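Local coordinates for protein N-acetylneuraminate lyase (Fusobacterium nucleatum subsp. nucleatum ATCC 25586, PDB 5ZKA) that belongs to the dihydrodipicolinate synthetase family, as a lyase with the TIM-barrel fold, at residues Arg75-Ala80 with Ala92-Ile97; Lys115-Val120 with Glu137-Glu142. One frame throughout, in Å; residues are numbered along the deposited sequence.

Contact 1 (Arg75-Ala80 with Ala92-Ile97); sequences RVFEIA and AQVGSI
Phe77 of helix 70-84 carries the contact, its ring lying against the end of strand 89-93. The apolar part is made with two aliphatic side chains. Ring atom CE1 lies 3.6 Å from CB of Ala92, and CZ is 4.2 Å from CG1 of Val94; both groups approach the ring obliquely. With CG beside the backbone N and anti to the carbonyl carbon (chi1 -73°), the ring extends from the helix toward the strand. Val109 and Leu112 of helix 99-112 and Val58 of strand 55-58 also pack on Phe77.

A polar backbone atom completes the meeting: the carbonyl O of Gln93 sits at the ring edge, in its plane, 3.3 Å from CZ, so the rim and not the pi face is turned to the oxygen.

No hydrogen bond crosses between 75-80 and 92-97; those of the Gln93 side chain serve the turn after the strand and the ends of neighbouring strands. Its OE1 accepts a hydrogen bond from the backbone N of Gly95 at 2.9 Å; the bond is bent (133° at the hydrogen), and the donor stands above the carbonyl plane, 57° out of it. OE1 also accepts from the N of Val120, while NE2 gives to the O of Gly59, so both ends of this buried amide are used and its rotation is set. Such helix-to-strand packing is typical of the beta-alpha-beta crossover units of a TIM barrel, here strand 55-58, helix 70-84 and strand 89-93.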
ATOM      1  N   ARG A  75      -4.399 -26.709  24.178  1.00 32.67           N
ATOM      2  CA  ARG A  75      -3.106 -27.034  24.771  1.00 33.11           C
ATOM      3  C   ARG A  75      -2.050 -25.995  24.403  1.00 33.74           C
ATOM      4  O   ARG A  75      -1.198 -25.644  25.229  1.00 37.27           O
ATOM      5  CB  ARG A  75      -2.663 -28.430  24.335  1.00 34.99           C
ATOM      6  CG  ARG A  75      -1.372 -28.895  25.010  1.00 41.63           C
ATOM      7  CD  ARG A  75      -1.610 -29.309  26.468  1.00 51.05           C
ATOM      8  NE  ARG A  75      -0.359 -29.483  27.214  1.00 57.89           N
ATOM      9  CZ  ARG A  75      -0.048 -28.822  28.329  1.00 64.50           C
ATOM     10  NH1 ARG A  75      -0.901 -27.946  28.845  1.00 69.53           N
ATOM     11  NH2 ARG A  75       1.117 -29.036  28.936  1.00 61.91           N
ATOM     12  N   VAL A  76      -2.089 -25.485  23.168  1.00 31.24           N
ATOM     13  CA  VAL A  76      -1.184 -24.399  22.782  1.00 31.00           C
ATOM     14  C   VAL A  76      -1.405 -23.183  23.674  1.00 30.06           C
ATOM     15  O   VAL A  76      -0.451 -22.575  24.174  1.00 35.77           O
ATOM     16  CB  VAL A  76      -1.373 -24.045  21.297  1.00 32.32           C
ATOM     17  CG1 VAL A  76      -0.669 -22.725  20.959  1.00 32.25           C
ATOM     18  CG2 VAL A  76      -0.858 -25.176  20.418  1.00 32.44           C
ATOM     19  N   PHE A  77      -2.671 -22.812  23.889  1.00 30.65           N
ATOM     20  CA  PHE A  77      -2.973 -21.660  24.737  1.00 29.43           C
ATOM     21  C   PHE A  77      -2.480 -21.875  26.162  1.00 29.79           C
ATOM     22  O   PHE A  77      -1.990 -20.935  26.802  1.00 36.41           O
ATOM     23  CB  PHE A  77      -4.476 -21.379  24.755  1.00 28.48           C
ATOM     24  CG  PHE A  77      -5.016 -20.783  23.479  1.00 30.66           C
ATOM     25  CD1 PHE A  77      -4.492 -19.608  22.954  1.00 28.06           C
ATOM     26  CD2 PHE A  77      -6.088 -21.373  22.835  1.00 31.13           C
ATOM     27  CE1 PHE A  77      -5.002 -19.062  21.784  1.00 29.21           C
ATOM     28  CE2 PHE A  77      -6.617 -20.818  21.664  1.00 28.53           C
ATOM     29  CZ  PHE A  77      -6.072 -19.664  21.140  1.00 27.08           C
ATOM     30  N   GLU A  78      -2.636 -23.095  26.693  1.00 30.57           N
ATOM     31  CA  GLU A  78      -2.166 -23.381  28.055  1.00 32.90           C
ATOM     32  C   GLU A  78      -0.662 -23.183  28.184  1.00 38.48           C
ATOM     33  O   GLU A  78      -0.179 -22.550  29.131  1.00 36.45           O
ATOM     34  CB  GLU A  78      -2.489 -24.818  28.464  1.00 42.57           C
ATOM     35  CG  GLU A  78      -3.903 -25.247  28.390  1.00 57.45           C
ATOM     36  CD  GLU A  78      -4.039 -26.729  28.682  1.00 64.43           C
ATOM     37  OE1 GLU A  78      -3.164 -27.278  29.395  1.00 56.26           O
ATOM     38  OE2 GLU A  78      -5.008 -27.345  28.184  1.00 70.59           O
ATOM     39  N   ILE A  79       0.096 -23.799  27.281  1.00 38.23           N
ATOM     40  CA  ILE A  79       1.551 -23.727  27.351  1.00 36.85           C
ATOM     41  C   ILE A  79       2.019 -22.286  27.184  1.00 35.61           C
ATOM     42  O   ILE A  79       2.870 -21.800  27.939  1.00 34.79           O
ATOM     43  CB  ILE A  79       2.175 -24.658  26.295  1.00 38.87           C
ATOM     44  CG1 ILE A  79       1.832 -26.114  26.629  1.00 37.22           C
ATOM     45  CG2 ILE A  79       3.697 -24.462  26.200  1.00 35.88           C
ATOM     46  CD1 ILE A  79       1.918 -27.044  25.433  1.00 41.83           C
ATOM     47  N   ALA A  80       1.445 -21.570  26.211  1.00 33.55           N
ATOM     48  CA  ALA A  80       1.933 -20.228  25.902  1.00 30.50           C
ATOM     49  C   ALA A  80       1.853 -19.313  27.120  1.00 35.83           C
ATOM     50  O   ALA A  80       2.833 -18.640  27.464  1.00 34.58           O
ATOM     51  CB  ALA A  80       1.155 -19.636  24.723  1.00 29.00           C
ATOM     52  N   ALA A  92      -5.079 -13.861  22.207  1.00 25.41           N
ATOM     53  CA  ALA A  92      -5.491 -15.209  21.844  1.00 24.30           C
ATOM     54  C   ALA A  92      -6.468 -15.126  20.681  1.00 25.81           C
ATOM     55  O   ALA A  92      -7.562 -14.569  20.828  1.00 26.41           O
ATOM     56  CB  ALA A  92      -6.133 -15.924  23.040  1.00 25.32           C
ATOM     57  N   GLN A  93      -6.075 -15.674  19.532  1.00 24.35           N
ATOM     58  CA  GLN A  93      -6.961 -15.755  18.373  1.00 23.25           C
ATOM     59  C   GLN A  93      -7.868 -16.972  18.528  1.00 28.99           C
ATOM     60  O   GLN A  93      -7.380 -18.107  18.566  1.00 29.85           O
ATOM     61  CB  GLN A  93      -6.133 -15.843  17.091  1.00 27.15           C
ATOM     62  CG  GLN A  93      -6.876 -15.422  15.814  1.00 30.42           C
ATOM     63  CD  GLN A  93      -7.879 -16.451  15.360  1.00 29.85           C
ATOM     64  OE1 GLN A  93      -8.985 -16.120  14.949  1.00 29.16           O
ATOM     65  NE2 GLN A  93      -7.498 -17.715  15.438  1.00 29.11           N
ATOM     66  N   VAL A  94      -9.183 -16.747  18.628  1.00 25.66           N
ATOM     67  CA  VAL A  94     -10.139 -17.819  18.886  1.00 26.94           C
ATOM     68  C   VAL A  94     -11.182 -17.960  17.779  1.00 27.20           C
ATOM     69  O   VAL A  94     -12.096 -18.777  17.901  1.00 29.07           O
ATOM     70  CB  VAL A  94     -10.833 -17.635  20.250  1.00 27.65           C
ATOM     71  CG1 VAL A  94      -9.802 -17.647  21.385  1.00 29.76           C
ATOM     72  CG2 VAL A  94     -11.652 -16.354  20.266  1.00 30.62           C
ATOM     73  N   GLY A  95     -11.052 -17.206  16.687  1.00 26.79           N
ATOM     74  CA  GLY A  95     -12.056 -17.244  15.641  1.00 28.63           C
ATOM     75  C   GLY A  95     -12.063 -18.553  14.876  1.00 33.34           C
ATOM     76  O   GLY A  95     -11.099 -19.322  14.885  1.00 31.23           O
ATOM     77  N   SER A  96     -13.165 -18.786  14.159  1.00 28.58           N
ATOM     78  CA  SER A  96     -13.414 -20.082  13.536  1.00 28.92           C
ATOM     79  C   SER A  96     -14.692 -19.969  12.709  1.00 31.80           C
ATOM     80  O   SER A  96     -15.510 -19.069  12.933  1.00 32.38           O
ATOM     81  CB  SER A  96     -13.550 -21.181  14.601  1.00 29.59           C
ATOM     82  OG  SER A  96     -14.200 -22.333  14.103  1.00 31.55           O
ATOM     83  N   ILE A  97     -14.855 -20.881  11.743  1.00 29.29           N
ATOM     84  CA  ILE A  97     -16.132 -20.951  11.025  1.00 26.79           C
ATOM     85  C   ILE A  97     -17.236 -21.366  11.986  1.00 33.37           C
ATOM     86  O   ILE A  97     -18.405 -21.034  11.773  1.00 32.06           O
ATOM     87  CB  ILE A  97     -16.068 -21.929   9.827  1.00 27.56           C
ATOM     88  CG1 ILE A  97     -14.884 -21.619   8.910  1.00 37.63           C
ATOM     89  CG2 ILE A  97     -17.393 -21.904   9.008  1.00 29.64           C
ATOM     90  CD1 ILE A  97     -14.609 -22.740   7.904  1.00 38.16           C
TER

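Contact 2 (Lys115-Val120 with Glu137-Glu142); sequences KCLSAV and ETIVRE
Ile139 of helix 129-143 overlaps two strand side chains at once, one with each of its branches. Its CG2 methyl meets CD1 of Leu117 at 3.9 Å, and its CD1 reaches CB of Ala119 at 4.0 Å. The split follows from the first torsion: CG1 stands beside the backbone N and CG2 anti to it (chi1 -58°), while the extended second torsion (168°) carries CD1 on to the alanine. Leu117 and Ala119, two apart on strand 117-120, both point toward the helix, whereas Ser118 between them points away and bonds through OG to the O of Ile148 and the OH of Tyr57. The Leu117 and Ile139 side chains meet at a slant, touching by single methyl groups. Around them, Val109 packs on Leu117, Leu99 and Ala102 on Ile139, and Met147 on Ile139 from the next strand. No hydrogen bond joins 115-120 to 137-142, although Tyr136 OH, just before the latter, bonds Ala119 O; at the helix surface, a weak one links Arg141 NH2 to Thr138 OG1 at 3.1 Å. With aliphatic carbon alone meeting between the segments, the contact rests on dispersion and burial of apolar surface, which impose no strict direction on the groups.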
ATOM      1  N   LYS A 115      -5.979 -11.592  28.370  1.00 35.35           N
ATOM      2  CA  LYS A 115      -6.696 -10.347  28.599  1.00 35.60           C
ATOM      3  C   LYS A 115      -7.124  -9.695  27.299  1.00 35.21           C
ATOM      4  O   LYS A 115      -7.608  -8.560  27.309  1.00 34.90           O
ATOM      5  CB  LYS A 115      -5.838  -9.380  29.424  1.00 39.59           C
ATOM      6  CG  LYS A 115      -5.772  -9.741  30.907  1.00 46.27           C
ATOM      7  CD  LYS A 115      -7.174  -9.889  31.477  1.00 56.69           C
ATOM      8  CE  LYS A 115      -7.158 -10.285  32.948  1.00 65.84           C
ATOM      9  NZ  LYS A 115      -6.602  -9.211  33.822  1.00 69.45           N
ATOM     10  N   CYS A 116      -6.953 -10.387  26.178  1.00 30.72           N
ATOM     11  CA  CYS A 116      -7.401  -9.858  24.905  1.00 31.05           C
ATOM     12  C   CYS A 116      -7.554 -11.021  23.940  1.00 32.81           C
ATOM     13  O   CYS A 116      -6.694 -11.911  23.892  1.00 30.38           O
ATOM     14  CB  CYS A 116      -6.420  -8.821  24.350  1.00 30.98           C
ATOM     15  SG  CYS A 116      -7.065  -7.985  22.884  1.00 33.20           S
ATOM     16  N   LEU A 117      -8.655 -11.007  23.192  1.00 27.63           N
ATOM     17  CA  LEU A 117      -8.963 -11.995  22.170  1.00 26.64           C
ATOM     18  C   LEU A 117      -8.790 -11.380  20.794  1.00 25.80           C
ATOM     19  O   LEU A 117      -8.758 -10.160  20.632  1.00 27.25           O
ATOM     20  CB  LEU A 117     -10.407 -12.501  22.291  1.00 26.71           C
ATOM     21  CG  LEU A 117     -10.898 -13.053  23.628  1.00 29.82           C
ATOM     22  CD1 LEU A 117     -12.358 -13.517  23.493  1.00 26.31           C
ATOM     23  CD2 LEU A 117     -10.015 -14.191  24.063  1.00 31.21           C
ATOM     24  N   SER A 118      -8.695 -12.255  19.800  1.00 24.79           N
ATOM     25  CA  SER A 118      -8.803 -11.878  18.401  1.00 25.86           C
ATOM     26  C   SER A 118      -9.636 -12.943  17.709  1.00 26.89           C
ATOM     27  O   SER A 118      -9.767 -14.064  18.202  1.00 25.72           O
ATOM     28  CB  SER A 118      -7.421 -11.743  17.741  1.00 26.90           C
ATOM     29  OG  SER A 118      -7.501 -11.052  16.513  1.00 31.81           O
ATOM     30  N   ALA A 119     -10.226 -12.593  16.567  1.00 28.42           N
ATOM     31  CA  ALA A 119     -11.030 -13.582  15.856  1.00 24.40           C
ATOM     32  C   ALA A 119     -11.052 -13.232  14.379  1.00 29.06           C
ATOM     33  O   ALA A 119     -11.469 -12.129  14.013  1.00 26.56           O
ATOM     34  CB  ALA A 119     -12.453 -13.650  16.415  1.00 27.15           C
ATOM     35  N   VAL A 120     -10.627 -14.179  13.538  1.00 29.63           N
ATOM     36  CA  VAL A 120     -10.708 -13.968  12.099  1.00 27.75           C
ATOM     37  C   VAL A 120     -12.175 -13.811  11.692  1.00 27.24           C
ATOM     38  O   VAL A 120     -13.083 -14.358  12.330  1.00 24.62           O
ATOM     39  CB  VAL A 120     -10.038 -15.131  11.349  1.00 26.91           C
ATOM     40  CG1 VAL A 120     -10.714 -16.457  11.697  1.00 30.75           C
ATOM     41  CG2 VAL A 120     -10.032 -14.879   9.834  1.00 28.35           C
ATOM     42  N   GLU A 137     -19.899  -9.683  18.170  1.00 30.41           N
ATOM     43  CA  GLU A 137     -20.568  -9.248  19.388  1.00 33.55           C
ATOM     44  C   GLU A 137     -20.858 -10.423  20.303  1.00 35.29           C
ATOM     45  O   GLU A 137     -20.830 -10.269  21.530  1.00 34.41           O
ATOM     46  CB  GLU A 137     -21.857  -8.496  19.047  1.00 40.03           C
ATOM     47  CG  GLU A 137     -21.626  -7.341  18.089  1.00 50.16           C
ATOM     48  CD  GLU A 137     -22.221  -6.041  18.569  1.00 56.25           C
ATOM     49  OE1 GLU A 137     -23.380  -5.748  18.206  1.00 58.71           O
ATOM     50  OE2 GLU A 137     -21.520  -5.311  19.301  1.00 54.78           O
ATOM     51  N   THR A 138     -21.134 -11.596  19.725  1.00 31.96           N
ATOM     52  CA  THR A 138     -21.428 -12.771  20.537  1.00 33.89           C
ATOM     53  C   THR A 138     -20.189 -13.235  21.296  1.00 33.02           C
ATOM     54  O   THR A 138     -20.265 -13.558  22.486  1.00 30.62           O
ATOM     55  CB  THR A 138     -21.979 -13.897  19.654  1.00 34.65           C
ATOM     56  OG1 THR A 138     -23.246 -13.507  19.098  1.00 32.52           O
ATOM     57  CG2 THR A 138     -22.141 -15.188  20.446  1.00 32.77           C
ATOM     58  N   ILE A 139     -19.035 -13.278  20.628  1.00 28.87           N
ATOM     59  CA  ILE A 139     -17.826 -13.685  21.336  1.00 30.25           C
ATOM     60  C   ILE A 139     -17.537 -12.725  22.480  1.00 29.52           C
ATOM     61  O   ILE A 139     -17.178 -13.145  23.588  1.00 32.85           O
ATOM     62  CB  ILE A 139     -16.635 -13.789  20.365  1.00 28.43           C
ATOM     63  CG1 ILE A 139     -16.954 -14.783  19.240  1.00 29.19           C
ATOM     64  CG2 ILE A 139     -15.375 -14.207  21.130  1.00 34.93           C
ATOM     65  CD1 ILE A 139     -15.961 -14.747  18.065  1.00 32.37           C
ATOM     66  N   VAL A 140     -17.680 -11.420  22.233  1.00 33.60           N
ATOM     67  CA  VAL A 140     -17.419 -10.429  23.278  1.00 32.98           C
ATOM     68  C   VAL A 140     -18.405 -10.603  24.426  1.00 32.75           C
ATOM     69  O   VAL A 140     -18.016 -10.709  25.598  1.00 33.88           O
ATOM     70  CB  VAL A 140     -17.483  -9.008  22.688  1.00 33.24           C
ATOM     71  CG1 VAL A 140     -17.462  -7.965  23.793  1.00 32.92           C
ATOM     72  CG2 VAL A 140     -16.335  -8.793  21.707  1.00 33.45           C
ATOM     73  N   ARG A 141     -19.694 -10.667  24.095  1.00 29.08           N
ATOM     74  CA  ARG A 141     -20.741 -10.824  25.106  1.00 32.70           C
ATOM     75  C   ARG A 141     -20.520 -12.065  25.965  1.00 36.59           C
ATOM     76  O   ARG A 141     -20.647 -12.019  27.196  1.00 38.67           O
ATOM     77  CB  ARG A 141     -22.096 -10.888  24.408  1.00 33.06           C
ATOM     78  CG  ARG A 141     -23.268 -11.036  25.326  1.00 39.89           C
ATOM     79  CD  ARG A 141     -24.567 -10.864  24.552  1.00 44.64           C
ATOM     80  NE  ARG A 141     -24.814 -11.966  23.623  1.00 48.06           N
ATOM     81  CZ  ARG A 141     -24.800 -11.844  22.297  1.00 49.15           C
ATOM     82  NH1 ARG A 141     -24.553 -10.667  21.740  1.00 38.71           N
ATOM     83  NH2 ARG A 141     -25.045 -12.897  21.530  1.00 53.83           N
ATOM     84  N   GLU A 142     -20.201 -13.192  25.334  1.00 37.23           N
ATOM     85  CA  GLU A 142     -20.130 -14.453  26.060  1.00 38.91           C
ATOM     86  C   GLU A 142     -18.839 -14.610  26.858  1.00 39.87           C
ATOM     87  O   GLU A 142     -18.810 -15.408  27.803  1.00 41.64           O
ATOM     88  CB  GLU A 142     -20.289 -15.620  25.084  1.00 38.85           C
ATOM     89  CG  GLU A 142     -21.664 -15.698  24.433  1.00 43.11           C
ATOM     90  CD  GLU A 142     -22.751 -16.144  25.414  1.00 56.45           C
ATOM     91  OE1 GLU A 142     -22.530 -17.134  26.147  1.00 60.39           O
ATOM     92  OE2 GLU A 142     -23.824 -15.503  25.451  1.00 59.45           O
TER

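Both contacts are buried, and each sets an outer helix of the barrel against a strand of the same parallel sheet, in beta-alpha-beta units separated by the unit of strand 89-93, helix 99-112 and strand 117-120. That helix packs on both contacts. Its two strands are neighbours, so the contacts meet directly: Ala92 O lies 2.8 Å from Ser118 N and Val94 N 2.8 Å from Ser118 O, both probable hydrogen bonds. Their chemistry differs. Contact 1 uses an aromatic ring that also meets a backbone carbonyl near the strand's end. Contact 2 is purely aliphatic, and its centre lies farther from that of the chain, about 16 Å against 12 Å.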